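Local coordinates for protein putative phosphomannomutase (Thermus thermophilus, PDB 1TUO) that probably moves a phosphoryl group between positions on a sugar phosphate, as a magnesium-dependent member of the phosphohexose mutase family, at residues Gly21-Glu26 / Gln114-Lys119; Val270-Ala275 / Ala292-Leu297; Val79-Gly84 / Gly149-Leu154. All blocks are in the same frame, centred on the assembly; numbering follows the deposited sequence.

Contact 1 (Gly21-Glu26 / Gln114-Lys119); sequences GVIARE and QYLGVK
G21 meets L116 as a hydrogen-bonded antiparallel pair: G21 N donates to L116 O at 3.0 Å, and L116 N returns the bond to G21 O at 3.0 Å. Glycine suits this place because a CB would collide with CB of E26, where the chain doubles back. V22 and Y115 form the next, non-hydrogen-bonded pair, their CA atoms drawn in to 4.4 Å. Their side chains diverge at the root, yet V22 CG2 comes within 3.6 Å of Y115 CE2 in an off-centre CH-pi contact, the methyl lying 30° off the ring normal. V22 N, not used in the pairing, is taken by E26 OE1 at 2.9 Å, on the syn side but tilted well out of the carboxylate plane. I23 also reaches across the contact: its N donates to Q114 O at 2.8 Å in an almost straight bond (171°). With CG1 beside the backbone N (chi1 -67°), the long branch of I23 passes by that same carbonyl and crosses the leucine, CG1 lying 3.7 Å from L116 CB; an isoleucine suits this place because its long branch reaches L116 while its backbone N is bonded to Q114 O. R25 N bonds to V22 O, closing a type II beta turn with I23 and A24 at its corners. In the alpha/beta/alpha domain I, L116 also packs on A61 and F64 of helix 61-75, and V118 on L32 and L35 of helix 29-45. Strand 115-122 thus lies between strand 19-22, which V118 joins through F19, and strand 102-106, to which K119 is bonded at M105.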
loop_
_atom_site.group_PDB
_atom_site.type_symbol
_atom_site.label_atom_id
_atom_site.label_comp_id
_atom_site.label_asym_id
_atom_site.label_seq_id
_atom_site.Cartn_x
_atom_site.Cartn_y
_atom_site.Cartn_z
ATOM N N GLY A 21 -6.241 -1.741 -16.691
ATOM C CA GLY A 21 -5.970 -2.092 -18.070
ATOM C C GLY A 21 -4.839 -1.244 -18.597
ATOM O O GLY A 21 -4.346 -0.353 -17.902
ATOM N N VAL A 22 -4.411 -1.533 -19.819
ATOM C CA VAL A 22 -3.352 -0.762 -20.442
ATOM C C VAL A 22 -3.989 0.452 -21.101
ATOM O O VAL A 22 -5.006 0.340 -21.789
ATOM C CB VAL A 22 -2.602 -1.610 -21.495
ATOM C CG1 VAL A 22 -1.686 -0.720 -22.346
ATOM C CG2 VAL A 22 -1.794 -2.683 -20.785
ATOM N N ILE A 23 -3.393 1.614 -20.864
ATOM C CA ILE A 23 -3.872 2.876 -21.416
ATOM C C ILE A 23 -4.011 2.782 -22.936
ATOM O O ILE A 23 -3.097 2.327 -23.616
ATOM C CB ILE A 23 -2.897 4.010 -21.028
ATOM C CG1 ILE A 23 -2.964 4.218 -19.506
ATOM C CG2 ILE A 23 -3.222 5.286 -21.784
ATOM C CD1 ILE A 23 -1.764 4.952 -18.907
ATOM N N ALA A 24 -5.167 3.198 -23.446
ATOM C CA ALA A 24 -5.459 3.177 -24.884
ATOM C C ALA A 24 -5.760 1.795 -25.462
ATOM O O ALA A 24 -6.063 1.678 -26.653
ATOM C CB ALA A 24 -4.320 3.844 -25.676
ATOM N N ARG A 25 -5.665 0.749 -24.645
ATOM C CA ARG A 25 -6.004 -0.591 -25.121
ATOM C C ARG A 25 -7.331 -0.914 -24.445
ATOM O O ARG A 25 -8.395 -0.622 -24.995
ATOM C CB ARG A 25 -4.935 -1.616 -24.734
ATOM C CG ARG A 25 -5.206 -3.014 -25.298
ATOM C CD ARG A 25 -4.012 -3.939 -25.093
ATOM N NE ARG A 25 -2.907 -3.588 -25.980
ATOM C CZ ARG A 25 -1.625 -3.635 -25.636
ATOM N NH1 ARG A 25 -1.276 -4.019 -24.414
ATOM N NH2 ARG A 25 -0.687 -3.296 -26.514
ATOM N N GLU A 26 -7.268 -1.485 -23.245
ATOM C CA GLU A 26 -8.486 -1.793 -22.502
ATOM C C GLU A 26 -8.940 -0.562 -21.710
ATOM O O GLU A 26 -10.135 -0.365 -21.492
ATOM C CB GLU A 26 -8.257 -2.955 -21.528
ATOM C CG GLU A 26 -7.714 -4.212 -22.183
ATOM C CD GLU A 26 -6.231 -4.374 -21.952
ATOM O OE1 GLU A 26 -5.547 -3.354 -21.732
ATOM O OE2 GLU A 26 -5.747 -5.524 -21.997
ATOM N N GLN A 114 2.469 1.857 -18.322
ATOM C CA GLN A 114 1.394 1.735 -19.300
ATOM C C GLN A 114 0.024 1.410 -18.714
ATOM O O GLN A 114 -0.977 1.492 -19.419
ATOM C CB GLN A 114 1.740 0.682 -20.366
ATOM C CG GLN A 114 1.889 -0.731 -19.830
ATOM C CD GLN A 114 3.305 -1.042 -19.392
ATOM O OE1 GLN A 114 4.017 -0.172 -18.890
ATOM N NE2 GLN A 114 3.719 -2.294 -19.573
ATOM N N TYR A 115 -0.025 1.053 -17.433
ATOM C CA TYR A 115 -1.298 0.713 -16.802
ATOM C C TYR A 115 -1.970 1.848 -16.055
ATOM O O TYR A 115 -1.316 2.740 -15.526
ATOM C CB TYR A 115 -1.129 -0.429 -15.796
ATOM C CG TYR A 115 -0.713 -1.739 -16.402
ATOM C CD1 TYR A 115 0.636 -2.069 -16.532
ATOM C CD2 TYR A 115 -1.667 -2.653 -16.848
ATOM C CE1 TYR A 115 1.022 -3.284 -17.091
ATOM C CE2 TYR A 115 -1.293 -3.867 -17.409
ATOM C CZ TYR A 115 0.051 -4.176 -17.526
ATOM O OH TYR A 115 0.423 -5.380 -18.079
ATOM N N LEU A 116 -3.294 1.788 -16.018
ATOM C CA LEU A 116 -4.086 2.749 -15.271
ATOM C C LEU A 116 -5.312 1.956 -14.827
ATOM O O LEU A 116 -5.551 0.841 -15.298
ATOM C CB LEU A 116 -4.464 3.956 -16.139
ATOM C CG LEU A 116 -4.893 5.259 -15.438
ATOM C CD1 LEU A 116 -4.272 5.385 -14.049
ATOM C CD2 LEU A 116 -4.494 6.448 -16.304
ATOM N N GLY A 117 -6.071 2.502 -13.892
ATOM C CA GLY A 117 -7.237 1.785 -13.434
ATOM C C GLY A 117 -8.035 2.686 -12.538
ATOM O O GLY A 117 -7.656 3.833 -12.310
ATOM N N VAL A 118 -9.156 2.172 -12.059
ATOM C CA VAL A 118 -9.995 2.932 -11.155
ATOM C C VAL A 118 -10.180 2.079 -9.910
ATOM O O VAL A 118 -10.567 0.914 -9.993
ATOM C CB VAL A 118 -11.372 3.249 -11.773
ATOM C CG1 VAL A 118 -12.174 4.122 -10.806
ATOM C CG2 VAL A 118 -11.197 3.972 -13.110
ATOM N N LYS A 119 -9.857 2.653 -8.759
ATOM C CA LYS A 119 -10.001 1.953 -7.489
ATOM C C LYS A 119 -11.038 2.707 -6.658
ATOM O O LYS A 119 -10.870 3.894 -6.363
ATOM C CB LYS A 119 -8.662 1.898 -6.759
ATOM C CG LYS A 119 -7.653 0.955 -7.415
ATOM C CD LYS A 119 -6.482 0.677 -6.488
ATOM C CE LYS A 119 -5.596 -0.429 -7.022
ATOM N NZ LYS A 119 -4.469 -0.709 -6.090
#

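Contact 2 (Val270-Ala275 / Ala292-Leu297); sequences VLTTLA and AVTWLL
T294 OG1 is held from two directions, by L296 N at 2.9 Å (N-H...O angle 164°) and by a carboxylate oxygen of E444, while its methyl faces T272. The first bond makes an ST turn that caps the start of helix 296-304, in the helix-strand-helix unit 267-304 of the alpha/beta/alpha domain III. E444 also takes W295 N through its other oxygen, so a negative charge sits near the helix N terminus, where the dipole would probably welcome it; E444 belongs to strand 440-445, so the cap also ties in the C-terminal sheet. With OG1 anti to the backbone N (chi1 175°), CG2 of T294 is turned to meet CG2 of T272, tip to tip at 3.7 Å. T272 mirrors this division of labour: its hydroxyl bonds to H268 O within its own helix, leaving the methyl for packing. Threonine therefore suits both places, polar on one branch and apolar on the other. With an alanine here instead of T294, the L296 amide and E444 would probably each lose a partner and the T272 methyl would face a gap. Beside the threonines the packing is purely aliphatic. L271 crosses V293 at about a right angle, CD2 lying 3.6 Å from V293 CG1, and the same methyl stands 4.0 Å from L297 CD2. The short side chain of A275 places its CB 3.8 Å from L297 CD1.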
loop_
_atom_site.group_PDB
_atom_site.type_symbol
_atom_site.label_atom_id
_atom_site.label_comp_id
_atom_site.label_asym_id
_atom_site.label_seq_id
_atom_site.Cartn_x
_atom_site.Cartn_y
_atom_site.Cartn_z
ATOM N N VAL A 270 9.620 -4.055 7.959
ATOM C CA VAL A 270 8.898 -2.838 8.311
ATOM C C VAL A 270 7.682 -3.155 9.164
ATOM O O VAL A 270 7.466 -2.541 10.210
ATOM C CB VAL A 270 8.423 -2.082 7.059
ATOM C CG1 VAL A 270 7.370 -1.031 7.440
ATOM C CG2 VAL A 270 9.603 -1.423 6.387
ATOM N N LEU A 271 6.884 -4.120 8.713
ATOM C CA LEU A 271 5.670 -4.484 9.431
ATOM C C LEU A 271 5.928 -4.954 10.857
ATOM O O LEU A 271 5.274 -4.491 11.793
ATOM C CB LEU A 271 4.906 -5.570 8.669
ATOM C CG LEU A 271 3.614 -6.045 9.332
ATOM C CD1 LEU A 271 2.625 -4.887 9.478
ATOM C CD2 LEU A 271 3.014 -7.164 8.484
ATOM N N THR A 272 6.875 -5.870 11.030
ATOM C CA THR A 272 7.166 -6.373 12.370
ATOM C C THR A 272 7.809 -5.319 13.267
ATOM O O THR A 272 7.522 -5.260 14.466
ATOM C CB THR A 272 8.070 -7.632 12.320
ATOM O OG1 THR A 272 9.289 -7.335 11.629
ATOM C CG2 THR A 272 7.346 -8.758 11.608
ATOM N N THR A 273 8.675 -4.488 12.694
ATOM C CA THR A 273 9.330 -3.435 13.466
ATOM C C THR A 273 8.267 -2.459 13.975
ATOM O O THR A 273 8.293 -2.056 15.135
ATOM C CB THR A 273 10.363 -2.659 12.610
ATOM O OG1 THR A 273 11.441 -3.537 12.244
ATOM C CG2 THR A 273 10.930 -1.481 13.392
ATOM N N LEU A 274 7.323 -2.094 13.111
ATOM C CA LEU A 274 6.266 -1.169 13.512
ATOM C C LEU A 274 5.263 -1.840 14.444
ATOM O O LEU A 274 4.688 -1.194 15.318
ATOM C CB LEU A 274 5.551 -0.591 12.280
ATOM C CG LEU A 274 6.378 0.428 11.483
ATOM C CD1 LEU A 274 5.531 0.992 10.343
ATOM C CD2 LEU A 274 6.854 1.562 12.399
ATOM N N ALA A 275 5.051 -3.142 14.277
ATOM C CA ALA A 275 4.121 -3.838 15.159
ATOM C C ALA A 275 4.707 -3.818 16.568
ATOM O O ALA A 275 3.998 -3.572 17.543
ATOM C CB ALA A 275 3.912 -5.282 14.702
ATOM N N ALA A 292 0.934 -14.233 2.901
ATOM C CA ALA A 292 2.339 -14.230 2.496
ATOM C C ALA A 292 3.260 -13.436 3.417
ATOM O O ALA A 292 4.454 -13.282 3.137
ATOM C CB ALA A 292 2.461 -13.716 1.061
ATOM N N VAL A 293 2.710 -12.933 4.516
ATOM C CA VAL A 293 3.488 -12.168 5.478
ATOM C C VAL A 293 4.301 -13.083 6.398
ATOM O O VAL A 293 3.858 -14.169 6.765
ATOM C CB VAL A 293 2.563 -11.265 6.337
ATOM C CG1 VAL A 293 3.343 -10.650 7.488
ATOM C CG2 VAL A 293 1.958 -10.167 5.463
ATOM N N THR A 294 5.492 -12.617 6.754
ATOM C CA THR A 294 6.427 -13.332 7.620
ATOM C C THR A 294 5.784 -13.934 8.860
ATOM O O THR A 294 4.910 -13.316 9.472
ATOM C CB THR A 294 7.548 -12.394 8.109
ATOM O OG1 THR A 294 8.381 -13.091 9.045
ATOM C CG2 THR A 294 6.949 -11.165 8.800
ATOM N N TRP A 295 6.224 -15.129 9.242
ATOM C CA TRP A 295 5.677 -15.745 10.439
ATOM C C TRP A 295 6.311 -15.150 11.690
ATOM O O TRP A 295 6.001 -15.571 12.803
ATOM C CB TRP A 295 5.864 -17.266 10.429
ATOM C CG TRP A 295 7.240 -17.737 10.100
ATOM C CD1 TRP A 295 8.398 -17.012 10.137
ATOM C CD2 TRP A 295 7.604 -19.059 9.700
ATOM N NE1 TRP A 295 9.466 -17.807 9.781
ATOM C CE2 TRP A 295 9.004 -19.069 9.509
ATOM C CE3 TRP A 295 6.883 -20.241 9.485
ATOM C CZ2 TRP A 295 9.696 -20.214 9.113
ATOM C CZ3 TRP A 295 7.571 -21.380 9.092
ATOM C CH2 TRP A 295 8.963 -21.358 8.910
ATOM N N LEU A 296 7.209 -14.182 11.516
ATOM C CA LEU A 296 7.819 -13.551 12.678
ATOM C C LEU A 296 6.736 -12.734 13.376
ATOM O O LEU A 296 6.801 -12.506 14.580
ATOM C CB LEU A 296 8.986 -12.637 12.280
ATOM C CG LEU A 296 10.404 -13.202 12.451
ATOM C CD1 LEU A 296 10.680 -14.244 11.374
ATOM C CD2 LEU A 296 11.425 -12.071 12.360
ATOM N N LEU A 297 5.735 -12.285 12.624
ATOM C CA LEU A 297 4.669 -11.504 13.248
ATOM C C LEU A 297 3.875 -12.414 14.186
ATOM O O LEU A 297 3.557 -12.029 15.319
ATOM C CB LEU A 297 3.736 -10.893 12.197
ATOM C CG LEU A 297 2.622 -9.998 12.754
ATOM C CD1 LEU A 297 3.224 -8.885 13.609
ATOM C CD2 LEU A 297 1.825 -9.412 11.602
#

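Contact 3 (Val79-Gly84 / Gly149-Leu154); sequences VVLLKG and GAYETL
V79 to L82 give the buried half of this contact, Y151 to L154 its more exposed half. The two strands run parallel, 38° apart in direction. E152 uses both its backbone groups: E152 N donates to V79 O at 3.2 Å, and E152 O accepts from L81 N at 2.8 Å in a nearly straight bond (172°). L154 repeats the pattern, its N bonding to L81 O at 2.9 Å and its O receiving K83 N at 2.8 Å. On the face shared by V80, L82, E152 and L154, V80 CG1 meets L154 CD1 at 3.8 Å, the two chains crossing at about a right angle. Beside L81, Y151 points the same way, with CE1 3.8 Å from L81 CD2. The tyrosine's chi1 of 55° sets the ring between its own N and carbonyl carbon, which brings the ring alongside L81, with its CB against V79. Beta-branched and leucine side chains suit the inner strand, where V79 also rests on S69 and L72 of helix 61-75.

The outer side is looser. One water links V79 N to A150 O; another donates to V79 O at 2.7 Å and, weakly, to E152 OE1. E152 and T153, both exposed, suit a surface strand, and T153 offers mainly its CG2 methyl, 3.5 Å from L81 O. Strand 152-154 pairs in parallel with strand 78-82, the second strand of the beta-alpha-beta unit made by strand 50-55, helix 61-75 and strand 78-82, as is characteristic of an alpha/beta/alpha layered domain.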
loop_
_atom_site.group_PDB
_atom_site.type_symbol
_atom_site.label_atom_id
_atom_site.label_comp_id
_atom_site.label_asym_id
_atom_site.label_seq_id
_atom_site.Cartn_x
_atom_site.Cartn_y
_atom_site.Cartn_z
ATOM N N VAL A 79 -19.903 16.210 -6.809
ATOM C CA VAL A 79 -18.534 15.738 -6.983
ATOM C C VAL A 79 -17.452 16.725 -6.577
ATOM O O VAL A 79 -17.584 17.932 -6.779
ATOM C CB VAL A 79 -18.272 15.348 -8.464
ATOM C CG1 VAL A 79 -16.840 14.853 -8.635
ATOM C CG2 VAL A 79 -19.254 14.279 -8.912
ATOM N N VAL A 80 -16.384 16.188 -5.994
ATOM C CA VAL A 80 -15.223 16.972 -5.607
ATOM C C VAL A 80 -14.013 16.262 -6.198
ATOM O O VAL A 80 -13.778 15.090 -5.916
ATOM C CB VAL A 80 -15.035 17.043 -4.075
ATOM C CG1 VAL A 80 -13.640 17.572 -3.748
ATOM C CG2 VAL A 80 -16.092 17.955 -3.460
ATOM N N LEU A 81 -13.269 16.965 -7.043
ATOM C CA LEU A 81 -12.068 16.402 -7.642
ATOM C C LEU A 81 -10.906 17.003 -6.862
ATOM O O LEU A 81 -10.837 18.216 -6.689
ATOM C CB LEU A 81 -11.955 16.801 -9.119
ATOM C CG LEU A 81 -10.630 16.434 -9.806
ATOM C CD1 LEU A 81 -10.504 14.920 -9.913
ATOM C CD2 LEU A 81 -10.569 17.073 -11.199
ATOM N N LEU A 82 -10.005 16.158 -6.376
ATOM C CA LEU A 82 -8.870 16.661 -5.626
ATOM C C LEU A 82 -7.861 17.281 -6.575
ATOM O O LEU A 82 -7.572 16.736 -7.643
ATOM C CB LEU A 82 -8.225 15.540 -4.811
ATOM C CG LEU A 82 -9.164 14.918 -3.776
ATOM C CD1 LEU A 82 -8.427 13.841 -2.995
ATOM C CD2 LEU A 82 -9.670 16.006 -2.829
ATOM N N LYS A 83 -7.337 18.431 -6.170
ATOM C CA LYS A 83 -6.374 19.187 -6.958
ATOM C C LYS A 83 -4.996 18.551 -7.096
ATOM O O LYS A 83 -4.324 18.259 -6.098
ATOM C CB LYS A 83 -6.214 20.593 -6.368
ATOM C CG LYS A 83 -5.261 21.486 -7.155
ATOM C CD LYS A 83 -5.089 22.840 -6.484
ATOM C CE LYS A 83 -4.142 23.731 -7.277
ATOM N NZ LYS A 83 -2.788 23.119 -7.415
ATOM N N GLY A 84 -4.581 18.362 -8.346
ATOM C CA GLY A 84 -3.279 17.795 -8.634
ATOM C C GLY A 84 -3.143 16.331 -8.290
ATOM O O GLY A 84 -4.082 15.723 -7.777
ATOM N N GLY A 149 -20.577 17.578 -16.483
ATOM C CA GLY A 149 -21.288 18.179 -15.367
ATOM C C GLY A 149 -20.357 19.017 -14.517
ATOM O O GLY A 149 -19.146 18.805 -14.529
ATOM N N ALA A 150 -20.912 19.968 -13.775
ATOM C CA ALA A 150 -20.100 20.837 -12.926
ATOM C C ALA A 150 -19.703 20.177 -11.606
ATOM O O ALA A 150 -20.501 19.479 -10.982
ATOM C CB ALA A 150 -20.849 22.135 -12.649
ATOM N N TYR A 151 -18.460 20.406 -11.190
ATOM C CA TYR A 151 -17.947 19.858 -9.940
ATOM C C TYR A 151 -16.886 20.789 -9.376
ATOM O O TYR A 151 -16.367 21.651 -10.085
ATOM C CB TYR A 151 -17.360 18.456 -10.169
ATOM C CG TYR A 151 -16.304 18.393 -11.251
ATOM C CD1 TYR A 151 -14.970 18.683 -10.971
ATOM C CD2 TYR A 151 -16.646 18.057 -12.559
ATOM C CE1 TYR A 151 -14.000 18.639 -11.966
ATOM C CE2 TYR A 151 -15.686 18.012 -13.565
ATOM C CZ TYR A 151 -14.365 18.302 -13.263
ATOM O OH TYR A 151 -13.413 18.251 -14.255
ATOM N N GLU A 152 -16.579 20.628 -8.094
ATOM C CA GLU A 152 -15.575 21.464 -7.452
ATOM C C GLU A 152 -14.233 20.753 -7.457
ATOM O O GLU A 152 -14.176 19.527 -7.489
ATOM C CB GLU A 152 -15.963 21.744 -6.001
ATOM C CG GLU A 152 -17.386 22.229 -5.817
ATOM C CD GLU A 152 -17.729 22.486 -4.361
ATOM O OE1 GLU A 152 -17.411 21.628 -3.511
ATOM O OE2 GLU A 152 -18.329 23.544 -4.070
ATOM N N THR A 153 -13.158 21.535 -7.439
ATOM C CA THR A 153 -11.808 20.991 -7.387
ATOM C C THR A 153 -11.239 21.560 -6.087
ATOM O O THR A 153 -11.133 22.779 -5.929
ATOM C CB THR A 153 -10.965 21.445 -8.594
ATOM O OG1 THR A 153 -11.553 20.941 -9.802
ATOM C CG2 THR A 153 -9.543 20.921 -8.474
ATOM N N LEU A 154 -10.889 20.680 -5.154
ATOM C CA LEU A 154 -10.389 21.117 -3.855
ATOM C C LEU A 154 -9.028 20.557 -3.455
ATOM O O LEU A 154 -8.632 19.474 -3.885
ATOM C CB LEU A 154 -11.406 20.749 -2.772
ATOM C CG LEU A 154 -12.849 21.244 -2.934
ATOM C CD1 LEU A 154 -13.658 20.812 -1.715
ATOM C CD2 LEU A 154 -12.884 22.765 -3.086
HETATM O O HOH W 1 -20.852 18.469 -8.427
HETATM O O HOH W 2 -18.831 19.564 -5.024
#

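In the fold
From the N terminus, the chain opens contact 1 at 21-26 and contact 3 at 79-84, then closes contact 1 at 114-119 and contact 3 at 149-154, so the two loops cross. Contact 1 spans 87 intervening residues and contact 3 spans 64. Both reach one mixed sheet, the first joining strand 19-22 to strand 115-122, the second adding strand 152-154 beside strand 78-82; their centres lie 22 Å apart. Contact 2 follows in series, a short loop of 16 residues that brings together two helices of domain III. It lies on the opposite side of the chain's centre from both others, 32 Å from contact 1 and 38 Å from contact 3, centre to centre.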